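Local coordinates for major capsid protein (PDB 4P25) that forms the norovirus capsid and, through its protruding P domain, binds histo-blood group antigens such as Lewis Y, at residues P102-V116 and T152-S165. Sequence-based numbering, arbitrary orientation.
Sequences PDIGACDWHVSTFKV and TGDQLGTLAWVSPS. With GAL (beta-D-galactopyranose), chain E; FUC (alpha-L-fucopyranose), chain B.
His110 lies flat on the indole of Trp161: the imidazole and the six-membered ring have centroids 3.5 Å apart and planes at 16°, a face-to-face stack. His110 CB sits over the face of the five-membered ring, adding a CH-pi contact. Trp161 brings its ring against one face of the imidazole because CG stands between its backbone N and carbonyl carbon (chi1 57°). His110 NE2 donates to O3 of the galactose over 3.1 Å, and the same hydroxyl donates to Asp108 OD2 at 2.7 Å, so one sugar oxygen is gripped from two strand positions. Galactose O4 donates to the carbonyl Pro164 O, while Trp161 turns the edge of its six-membered ring to the fucose, whose O5 lies near the ring plane. These residues belong to the histo-blood group antigen pocket of the P domain, here occupied by Lewis Y. Strands 108-115 and 154-163 are antiparallel neighbours in the domain's six-stranded sheet, and a classic beta bulge shifts their pairing by one residue: Ala160 and Trp161 both face His110, whose carbonyl O takes Ala160 N at 2.8 Å and, weakly, Trp161 N. In the second shell, Asp108 OD1 is held by a water shared with Ser165 OG and by a salt bridge to Lys131, which probably helps fix the carboxylate. On the other face of the sheet from His110 and Trp161, Leu159 CD1 packs against Trp109 CB at 3.6 Å, the side chains crossing at about a right angle. Farther from the sugar, Thr113 OG1 donates in the carbonyl plane to a lone pair of Gln155 OE1 (2.8 Å); bent at chi2 (-75°), Gln155 also reaches Thr152 O with NE2 (2.9 Å), this O lying in the Gln155 amide plane. Beyond it, the extended Lys115 donates from NZ to Thr152 OG1 (3.1 Å).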
ATOM      1  N   PRO A 102      -3.510 -11.981   6.534  1.00  8.39           N
ATOM      2  CA  PRO A 102      -4.635 -11.236   7.125  1.00  8.11           C
ATOM      3  C   PRO A 102      -4.938 -11.655   8.560  1.00  9.42           C
ATOM      4  O   PRO A 102      -4.675 -12.803   8.942  1.00  8.62           O
ATOM      5  CB  PRO A 102      -5.819 -11.601   6.220  1.00  8.30           C
ATOM      6  CG  PRO A 102      -5.201 -12.060   4.920  1.00  8.25           C
ATOM      7  CD  PRO A 102      -3.899 -12.710   5.310  1.00  9.22           C
ATOM      8  N   ASP A 103      -5.488 -10.729   9.341  1.00  9.09           N
ATOM      9  CA  ASP A 103      -5.820 -11.007  10.739  1.00  8.37           C
ATOM     10  C   ASP A 103      -7.265 -10.667  11.087  1.00  7.24           C
ATOM     11  O   ASP A 103      -7.586 -10.357  12.238  1.00 10.13           O
ATOM     12  CB  ASP A 103      -4.840 -10.306  11.696  1.00 10.72           C
ATOM     13  CG  ASP A 103      -5.120  -8.813  11.852  1.00 10.59           C
ATOM     14  OD1 ASP A 103      -5.773  -8.216  10.972  1.00 12.46           O
ATOM     15  OD2 ASP A 103      -4.666  -8.231  12.859  1.00 10.44           O
ATOM     16  N   ILE A 104      -8.144 -10.732  10.094  1.00  9.93           N
ATOM     17  CA  ILE A 104      -9.562 -10.489  10.339  1.00 12.18           C
ATOM     18  C   ILE A 104     -10.190 -11.806  10.792  1.00 10.10           C
ATOM     19  O   ILE A 104     -10.397 -12.720   9.993  1.00 12.21           O
ATOM     20  CB  ILE A 104     -10.271  -9.941   9.080  1.00 10.37           C
ATOM     21  CG1 ILE A 104      -9.398  -8.886   8.383  1.00  9.65           C
ATOM     22  CG2 ILE A 104     -11.642  -9.383   9.431  1.00 11.77           C
ATOM     23  CD1 ILE A 104      -9.045  -7.677   9.242  1.00 11.49           C
ATOM     24  N   GLY A 105     -10.477 -11.910  12.084  1.00  9.43           N
ATOM     25  CA  GLY A 105     -10.861 -13.190  12.653  1.00 10.71           C
ATOM     26  C   GLY A 105     -12.308 -13.597  12.485  1.00 13.24           C
ATOM     27  O   GLY A 105     -13.176 -12.765  12.219  1.00 14.91           O
ATOM     28  N   ALA A 106     -12.547 -14.898  12.627  1.00 13.69           N
ATOM     29  CA  ALA A 106     -13.890 -15.469  12.738  1.00 14.20           C
ATOM     30  C   ALA A 106     -14.829 -15.091  11.602  1.00 13.66           C
ATOM     31  O   ALA A 106     -15.943 -14.619  11.832  1.00 17.11           O
ATOM     32  CB  ALA A 106     -14.509 -15.127  14.092  1.00 16.65           C
ATOM     33  N   CYS A 107     -14.365 -15.306  10.377  1.00 12.45           N
ATOM     34  CA  CYS A 107     -15.166 -15.033   9.194  1.00 11.70           C
ATOM     35  C   CYS A 107     -14.576 -15.779   8.010  1.00 10.54           C
ATOM     36  O   CYS A 107     -13.431 -16.235   8.059  1.00 11.67           O
ATOM     37  CB  CYS A 107     -15.232 -13.527   8.904  1.00 11.06           C
ATOM     38  SG  CYS A 107     -13.625 -12.700   8.654  1.00 12.29           S
ATOM     39  N   ASP A 108     -15.368 -15.927   6.954  1.00 10.89           N
ATOM     40  CA  ASP A 108     -14.835 -16.404   5.691  1.00 10.19           C
ATOM     41  C   ASP A 108     -14.043 -15.294   5.016  1.00  9.21           C
ATOM     42  O   ASP A 108     -14.412 -14.116   5.090  1.00 10.35           O
ATOM     43  CB  ASP A 108     -15.959 -16.855   4.761  1.00  9.54           C
ATOM     44  CG  ASP A 108     -16.426 -18.274   5.035  1.00 12.36           C
ATOM     45  OD1 ASP A 108     -16.200 -18.803   6.147  1.00 14.98           O
ATOM     46  OD2 ASP A 108     -17.045 -18.852   4.118  1.00 14.16           O
ATOM     47  N   TRP A 109     -12.951 -15.673   4.365  1.00  9.43           N
ATOM     48  CA  TRP A 109     -12.185 -14.759   3.537  1.00  9.02           C
ATOM     49  C   TRP A 109     -12.404 -15.076   2.072  1.00  9.99           C
ATOM     50  O   TRP A 109     -12.626 -16.226   1.703  1.00  9.70           O
ATOM     51  CB  TRP A 109     -10.690 -14.881   3.829  1.00  9.03           C
ATOM     52  CG  TRP A 109     -10.284 -14.447   5.191  1.00  9.32           C
ATOM     53  CD1 TRP A 109     -11.040 -13.773   6.107  1.00  9.24           C
ATOM     54  CD2 TRP A 109      -9.006 -14.652   5.793  1.00  8.78           C
ATOM     55  NE1 TRP A 109     -10.303 -13.549   7.250  1.00  8.24           N
ATOM     56  CE2 TRP A 109      -9.050 -14.082   7.081  1.00 10.62           C
ATOM     57  CE3 TRP A 109      -7.823 -15.269   5.368  1.00  8.90           C
ATOM     58  CZ2 TRP A 109      -7.955 -14.108   7.948  1.00 12.76           C
ATOM     59  CZ3 TRP A 109      -6.738 -15.296   6.227  1.00  9.30           C
ATOM     60  CH2 TRP A 109      -6.812 -14.724   7.504  1.00  9.67           C
ATOM     61  N   HIS A 110     -12.327 -14.048   1.239  1.00  7.98           N
ATOM     62  CA  HIS A 110     -12.375 -14.222  -0.198  1.00  8.46           C
ATOM     63  C   HIS A 110     -11.194 -13.465  -0.768  1.00 10.70           C
ATOM     64  O   HIS A 110     -11.134 -12.237  -0.706  1.00 10.52           O
ATOM     65  CB  HIS A 110     -13.720 -13.735  -0.720  1.00 10.87           C
ATOM     66  CG  HIS A 110     -14.874 -14.366  -0.007  1.00 10.53           C
ATOM     67  ND1 HIS A 110     -15.546 -13.741   1.023  1.00  9.35           N
ATOM     68  CD2 HIS A 110     -15.519 -15.541  -0.217  1.00 12.85           C
ATOM     69  CE1 HIS A 110     -16.534 -14.515   1.434  1.00 12.41           C
ATOM     70  NE2 HIS A 110     -16.540 -15.612   0.697  1.00 12.67           N
ATOM     71  N   VAL A 111     -10.232 -14.226  -1.284  1.00  8.63           N
ATOM     72  CA  VAL A 111      -8.900 -13.719  -1.586  1.00  9.27           C
ATOM     73  C   VAL A 111      -8.668 -13.819  -3.077  1.00  9.17           C
ATOM     74  O   VAL A 111      -8.802 -14.898  -3.660  1.00  8.75           O
ATOM     75  CB  VAL A 111      -7.833 -14.570  -0.860  1.00  8.50           C
ATOM     76  CG1 VAL A 111      -6.438 -13.992  -1.076  1.00 11.48           C
ATOM     77  CG2 VAL A 111      -8.148 -14.675   0.635  1.00 11.31           C
ATOM     78  N   SER A 112      -8.331 -12.698  -3.708  1.00  9.20           N
ATOM     79  CA  SER A 112      -8.140 -12.687  -5.159  1.00  8.75           C
ATOM     80  C   SER A 112      -6.677 -12.866  -5.525  1.00  7.25           C
ATOM     81  O   SER A 112      -5.841 -12.012  -5.213  1.00 10.18           O
ATOM     82  CB  SER A 112      -8.672 -11.394  -5.762  1.00 10.36           C
ATOM     83  OG  SER A 112      -8.629 -11.472  -7.177  1.00 13.09           O
ATOM     84  N   THR A 113      -6.369 -13.979  -6.189  1.00  8.94           N
ATOM     85  CA  THR A 113      -4.977 -14.309  -6.507  1.00  9.03           C
ATOM     86  C   THR A 113      -4.705 -14.470  -8.003  1.00  8.79           C
ATOM     87  O   THR A 113      -5.615 -14.729  -8.798  1.00  9.01           O
ATOM     88  CB  THR A 113      -4.533 -15.605  -5.803  1.00  9.73           C
ATOM     89  OG1 THR A 113      -5.265 -16.717  -6.323  1.00 11.76           O
ATOM     90  CG2 THR A 113      -4.773 -15.514  -4.313  1.00 11.04           C
ATOM     91  N   PHE A 114      -3.440 -14.309  -8.369  1.00 11.02           N
ATOM     92  CA  PHE A 114      -2.986 -14.610  -9.722  1.00 10.13           C
ATOM     93  C   PHE A 114      -1.805 -15.573  -9.686  1.00 11.52           C
ATOM     94  O   PHE A 114      -1.090 -15.654  -8.688  1.00 10.60           O
ATOM     95  CB  PHE A 114      -2.641 -13.334 -10.502  1.00 10.95           C
ATOM     96  CG  PHE A 114      -1.368 -12.646 -10.052  1.00 12.91           C
ATOM     97  CD1 PHE A 114      -1.356 -11.846  -8.920  1.00 16.01           C
ATOM     98  CD2 PHE A 114      -0.199 -12.773 -10.791  1.00 12.16           C
ATOM     99  CE1 PHE A 114      -0.190 -11.203  -8.516  1.00 14.48           C
ATOM    100  CE2 PHE A 114       0.972 -12.131 -10.392  1.00 12.03           C
ATOM    101  CZ  PHE A 114       0.972 -11.342  -9.253  1.00 12.60           C
ATOM    102  N   LYS A 115      -1.615 -16.318 -10.770  1.00 12.48           N
ATOM    103  CA  LYS A 115      -0.499 -17.247 -10.849  1.00 15.18           C
ATOM    104  C   LYS A 115       0.761 -16.477 -11.204  1.00 10.96           C
ATOM    105  O   LYS A 115       0.804 -15.766 -12.208  1.00 12.87           O
ATOM    106  CB  LYS A 115      -0.759 -18.345 -11.884  1.00 19.95           C
ATOM    107  CG  LYS A 115       0.291 -19.444 -11.866  1.00 22.99           C
ATOM    108  CD  LYS A 115      -0.014 -20.549 -12.863  1.00 23.65           C
ATOM    109  CE  LYS A 115       0.950 -21.710 -12.683  1.00 31.09           C
ATOM    110  NZ  LYS A 115       0.516 -22.907 -13.449  1.00 37.17           N
ATOM    111  N   VAL A 116       1.793 -16.609 -10.375  1.00 13.81           N
ATOM    112  CA  VAL A 116       3.026 -15.897 -10.613  1.00 16.02           C
ATOM    113  C   VAL A 116       3.825 -16.544 -11.746  1.00 24.68           C
ATOM    114  O   VAL A 116       3.946 -15.958 -12.815  1.00 30.28           O
ATOM    115  CB  VAL A 116       3.899 -15.809  -9.360  1.00 18.93           C
ATOM    116  CG1 VAL A 116       5.167 -15.033  -9.656  1.00 21.85           C
ATOM    117  CG2 VAL A 116       3.117 -15.160  -8.237  1.00 18.10           C
ATOM    118  N   THR A 152      -3.732 -23.029  -9.935  1.00 15.24           N
ATOM    119  CA  THR A 152      -2.667 -24.015  -9.802  1.00 14.68           C
ATOM    120  C   THR A 152      -1.357 -23.301  -9.504  1.00 13.25           C
ATOM    121  O   THR A 152      -1.236 -22.091  -9.702  1.00 14.02           O
ATOM    122  CB  THR A 152      -2.482 -24.848 -11.088  1.00 20.28           C
ATOM    123  OG1 THR A 152      -2.126 -23.980 -12.172  1.00 23.64           O
ATOM    124  CG2 THR A 152      -3.756 -25.614 -11.443  1.00 24.10           C
ATOM    125  N   GLY A 153      -0.378 -24.054  -9.018  1.00 14.39           N
ATOM    126  CA  GLY A 153       0.950 -23.521  -8.770  1.00 13.40           C
ATOM    127  C   GLY A 153       1.034 -22.401  -7.745  1.00  9.65           C
ATOM    128  O   GLY A 153       0.299 -22.379  -6.755  1.00 12.30           O
ATOM    129  N   ASP A 154       1.948 -21.470  -8.006  1.00 12.19           N
ATOM    130  CA  ASP A 154       2.298 -20.380  -7.102  1.00 10.62           C
ATOM    131  C   ASP A 154       1.292 -19.238  -7.248  1.00 11.38           C
ATOM    132  O   ASP A 154       1.300 -18.519  -8.247  1.00 14.40           O
ATOM    133  CB  ASP A 154       3.720 -19.931  -7.459  1.00 11.98           C
ATOM    134  CG  ASP A 154       4.268 -18.829  -6.553  1.00 14.05           C
ATOM    135  OD1 ASP A 154       3.622 -18.442  -5.554  1.00 14.85           O
ATOM    136  OD2 ASP A 154       5.388 -18.358  -6.863  1.00 18.08           O
ATOM    137  N   GLN A 155       0.428 -19.080  -6.245  1.00  9.50           N
ATOM    138  CA  GLN A 155      -0.620 -18.062  -6.271  1.00  8.82           C
ATOM    139  C   GLN A 155      -0.320 -16.944  -5.286  1.00  8.83           C
ATOM    140  O   GLN A 155       0.005 -17.201  -4.123  1.00 10.04           O
ATOM    141  CB  GLN A 155      -1.981 -18.677  -5.922  1.00 10.72           C
ATOM    142  CG  GLN A 155      -2.507 -19.700  -6.923  1.00 10.79           C
ATOM    143  CD  GLN A 155      -3.050 -19.075  -8.204  1.00 11.07           C
ATOM    144  OE1 GLN A 155      -3.728 -18.044  -8.178  1.00 11.04           O
ATOM    145  NE2 GLN A 155      -2.754 -19.706  -9.335  1.00 13.24           N
ATOM    146  N   LEU A 156      -0.429 -15.701  -5.752  1.00  8.62           N
ATOM    147  CA  LEU A 156      -0.212 -14.534  -4.910  1.00  7.67           C
ATOM    148  C   LEU A 156      -1.426 -13.641  -4.991  1.00  7.88           C
ATOM    149  O   LEU A 156      -1.928 -13.356  -6.078  1.00 10.74           O
ATOM    150  CB  LEU A 156       1.030 -13.764  -5.370  1.00  8.66           C
ATOM    151  CG  LEU A 156       1.266 -12.354  -4.814  1.00  9.50           C
ATOM    152  CD1 LEU A 156       1.480 -12.375  -3.312  1.00  8.84           C
ATOM    153  CD2 LEU A 156       2.462 -11.727  -5.514  1.00 10.91           C
ATOM    154  N   GLY A 157      -1.906 -13.200  -3.836  1.00 10.17           N
ATOM    155  CA  GLY A 157      -3.105 -12.387  -3.837  1.00 16.59           C
ATOM    156  C   GLY A 157      -3.386 -11.570  -2.599  1.00  9.07           C
ATOM    157  O   GLY A 157      -2.588 -11.509  -1.661  1.00  9.07           O
ATOM    158  N   THR A 158      -4.551 -10.939  -2.626  1.00  7.41           N
ATOM    159  CA  THR A 158      -4.952  -9.966  -1.624  1.00  8.64           C
ATOM    160  C   THR A 158      -6.366 -10.262  -1.144  1.00  9.68           C
ATOM    161  O   THR A 158      -7.231 -10.636  -1.939  1.00 11.96           O
ATOM    162  CB  THR A 158      -4.896  -8.549  -2.231  1.00 11.12           C
ATOM    163  OG1 THR A 158      -3.566  -8.286  -2.702  1.00 12.21           O
ATOM    164  CG2 THR A 158      -5.285  -7.492  -1.210  1.00 11.51           C
ATOM    165  N   LEU A 159      -6.599 -10.109   0.156  1.00  8.16           N
ATOM    166  CA  LEU A 159      -7.951 -10.215   0.705  1.00 10.02           C
ATOM    167  C   LEU A 159      -8.869  -9.219   0.007  1.00  9.36           C
ATOM    168  O   LEU A 159      -8.603  -8.016   0.013  1.00  9.60           O
ATOM    169  CB  LEU A 159      -7.929  -9.935   2.210  1.00  9.44           C
ATOM    170  CG  LEU A 159      -9.265 -10.094   2.942  1.00  9.13           C
ATOM    171  CD1 LEU A 159      -9.731 -11.541   2.887  1.00 10.40           C
ATOM    172  CD2 LEU A 159      -9.143  -9.613   4.379  1.00 10.78           C
ATOM    173  N   ALA A 160      -9.948  -9.722  -0.591  1.00  8.03           N
ATOM    174  CA  ALA A 160     -10.873  -8.878  -1.346  1.00  8.53           C
ATOM    175  C   ALA A 160     -12.114  -8.486  -0.546  1.00  7.61           C
ATOM    176  O   ALA A 160     -12.551  -7.337  -0.595  1.00 10.35           O
ATOM    177  CB  ALA A 160     -11.280  -9.564  -2.641  1.00 10.71           C
ATOM    178  N   TRP A 161     -12.686  -9.455   0.165  1.00  8.17           N
ATOM    179  CA  TRP A 161     -13.859  -9.223   1.005  1.00  9.05           C
ATOM    180  C   TRP A 161     -14.032 -10.334   2.033  1.00 11.48           C
ATOM    181  O   TRP A 161     -13.403 -11.383   1.924  1.00 10.86           O
ATOM    182  CB  TRP A 161     -15.140  -9.021   0.176  1.00  9.07           C
ATOM    183  CG  TRP A 161     -15.536 -10.136  -0.788  1.00  9.06           C
ATOM    184  CD1 TRP A 161     -14.957 -10.419  -1.990  1.00  7.87           C
ATOM    185  CD2 TRP A 161     -16.637 -11.049  -0.652  1.00 10.30           C
ATOM    186  NE1 TRP A 161     -15.606 -11.470  -2.599  1.00  8.19           N
ATOM    187  CE2 TRP A 161     -16.646 -11.874  -1.796  1.00  8.76           C
ATOM    188  CE3 TRP A 161     -17.609 -11.261   0.336  1.00 12.32           C
ATOM    189  CZ2 TRP A 161     -17.584 -12.891  -1.985  1.00 11.78           C
ATOM    190  CZ3 TRP A 161     -18.554 -12.274   0.141  1.00 12.81           C
ATOM    191  CH2 TRP A 161     -18.526 -13.073  -1.008  1.00 11.21           C
ATOM    192  N   VAL A 162     -14.869 -10.088   3.037  1.00  7.66           N
ATOM    193  CA  VAL A 162     -15.128 -11.083   4.075  1.00 10.42           C
ATOM    194  C   VAL A 162     -16.629 -11.288   4.258  1.00 10.07           C
ATOM    195  O   VAL A 162     -17.425 -10.410   3.925  1.00 11.35           O
ATOM    196  CB  VAL A 162     -14.480 -10.692   5.425  1.00 11.94           C
ATOM    197  CG1 VAL A 162     -12.970 -10.588   5.282  1.00 10.86           C
ATOM    198  CG2 VAL A 162     -15.065  -9.384   5.951  1.00 11.61           C
ATOM    199  N   SER A 163     -17.012 -12.450   4.780  1.00 10.87           N
ATOM    200  CA  SER A 163     -18.419 -12.792   4.977  1.00  9.01           C
ATOM    201  C   SER A 163     -18.552 -13.715   6.198  1.00 10.82           C
ATOM    202  O   SER A 163     -17.544 -14.233   6.681  1.00 12.47           O
ATOM    203  CB  SER A 163     -18.980 -13.447   3.706  1.00 12.25           C
ATOM    204  OG  SER A 163     -18.322 -14.669   3.425  1.00 13.08           O
ATOM    205  N   PRO A 164     -19.783 -13.903   6.717  1.00 13.33           N
ATOM    206  CA  PRO A 164     -19.959 -14.719   7.928  1.00 12.39           C
ATOM    207  C   PRO A 164     -19.495 -16.170   7.774  1.00 13.57           C
ATOM    208  O   PRO A 164     -19.574 -16.740   6.687  1.00 15.39           O
ATOM    209  CB  PRO A 164     -21.476 -14.677   8.155  1.00 16.57           C
ATOM    210  CG  PRO A 164     -21.909 -13.413   7.522  1.00 17.69           C
ATOM    211  CD  PRO A 164     -21.051 -13.270   6.304  1.00 12.56           C
ATOM    212  N   SER A 165     -19.016 -16.760   8.864  1.00 11.77           N
ATOM    213  CA  SER A 165     -18.553 -18.143   8.835  1.00 13.44           C
ATOM    214  C   SER A 165     -19.726 -19.098   8.684  1.00 17.24           C
ATOM    215  O   SER A 165     -19.600 -20.161   8.078  1.00 18.91           O
ATOM    216  CB  SER A 165     -17.776 -18.475  10.114  1.00 14.72           C
ATOM    217  OG  SER A 165     -16.568 -17.738  10.184  1.00 15.64           O
TER
HETATM  218  C1  GAL E   2     -22.059 -18.103   1.552  1.00 11.19           C
HETATM  219  C2  GAL E   2     -20.665 -17.533   1.346  1.00 10.86           C
HETATM  220  C3  GAL E   2     -19.722 -18.105   2.392  1.00 15.28           C
HETATM  221  C4  GAL E   2     -20.295 -17.860   3.779  1.00 11.94           C
HETATM  222  C5  GAL E   2     -21.709 -18.411   3.850  1.00 15.30           C
HETATM  223  C6  GAL E   2     -22.288 -18.156   5.243  1.00 19.27           C
HETATM  224  O2  GAL E   2     -20.193 -17.881   0.035  1.00 15.65           O
HETATM  225  O3  GAL E   2     -18.441 -17.469   2.283  1.00 13.76           O
HETATM  226  O4  GAL E   2     -20.316 -16.449   4.045  1.00 14.09           O
HETATM  227  O5  GAL E   2     -22.526 -17.760   2.865  1.00 14.60           O
HETATM  228  O6  GAL E   2     -23.459 -18.955   5.427  1.00 23.42           O
HETATM  229  C1  FUC B   3     -19.610 -16.727  -0.586  1.00 13.55           C
HETATM  230  C2  FUC B   3     -18.802 -17.158  -1.799  1.00 17.48           C
HETATM  231  C3  FUC B   3     -19.715 -17.851  -2.797  1.00 18.75           C
HETATM  232  C4  FUC B   3     -20.890 -16.944  -3.124  1.00 22.90           C
HETATM  233  C5  FUC B   3     -21.582 -16.524  -1.837  1.00 21.28           C
HETATM  234  C6  FUC B   3     -22.759 -15.606  -2.167  1.00 27.52           C
HETATM  235  O2  FUC B   3     -17.767 -18.063  -1.388  1.00 19.91           O
HETATM  236  O3  FUC B   3     -18.982 -18.138  -3.997  1.00 25.05           O
HETATM  237  O4  FUC B   3     -20.418 -15.779  -3.815  1.00 38.73           O
HETATM  238  O5  FUC B   3     -20.650 -15.828  -0.998  1.00 17.63           O
HETATM  239  O   HOH W   1     -18.505 -14.737  11.040  1.00 19.36           O
HETATM  240  O   HOH W   2     -15.092 -19.263   8.485  1.00 16.30           O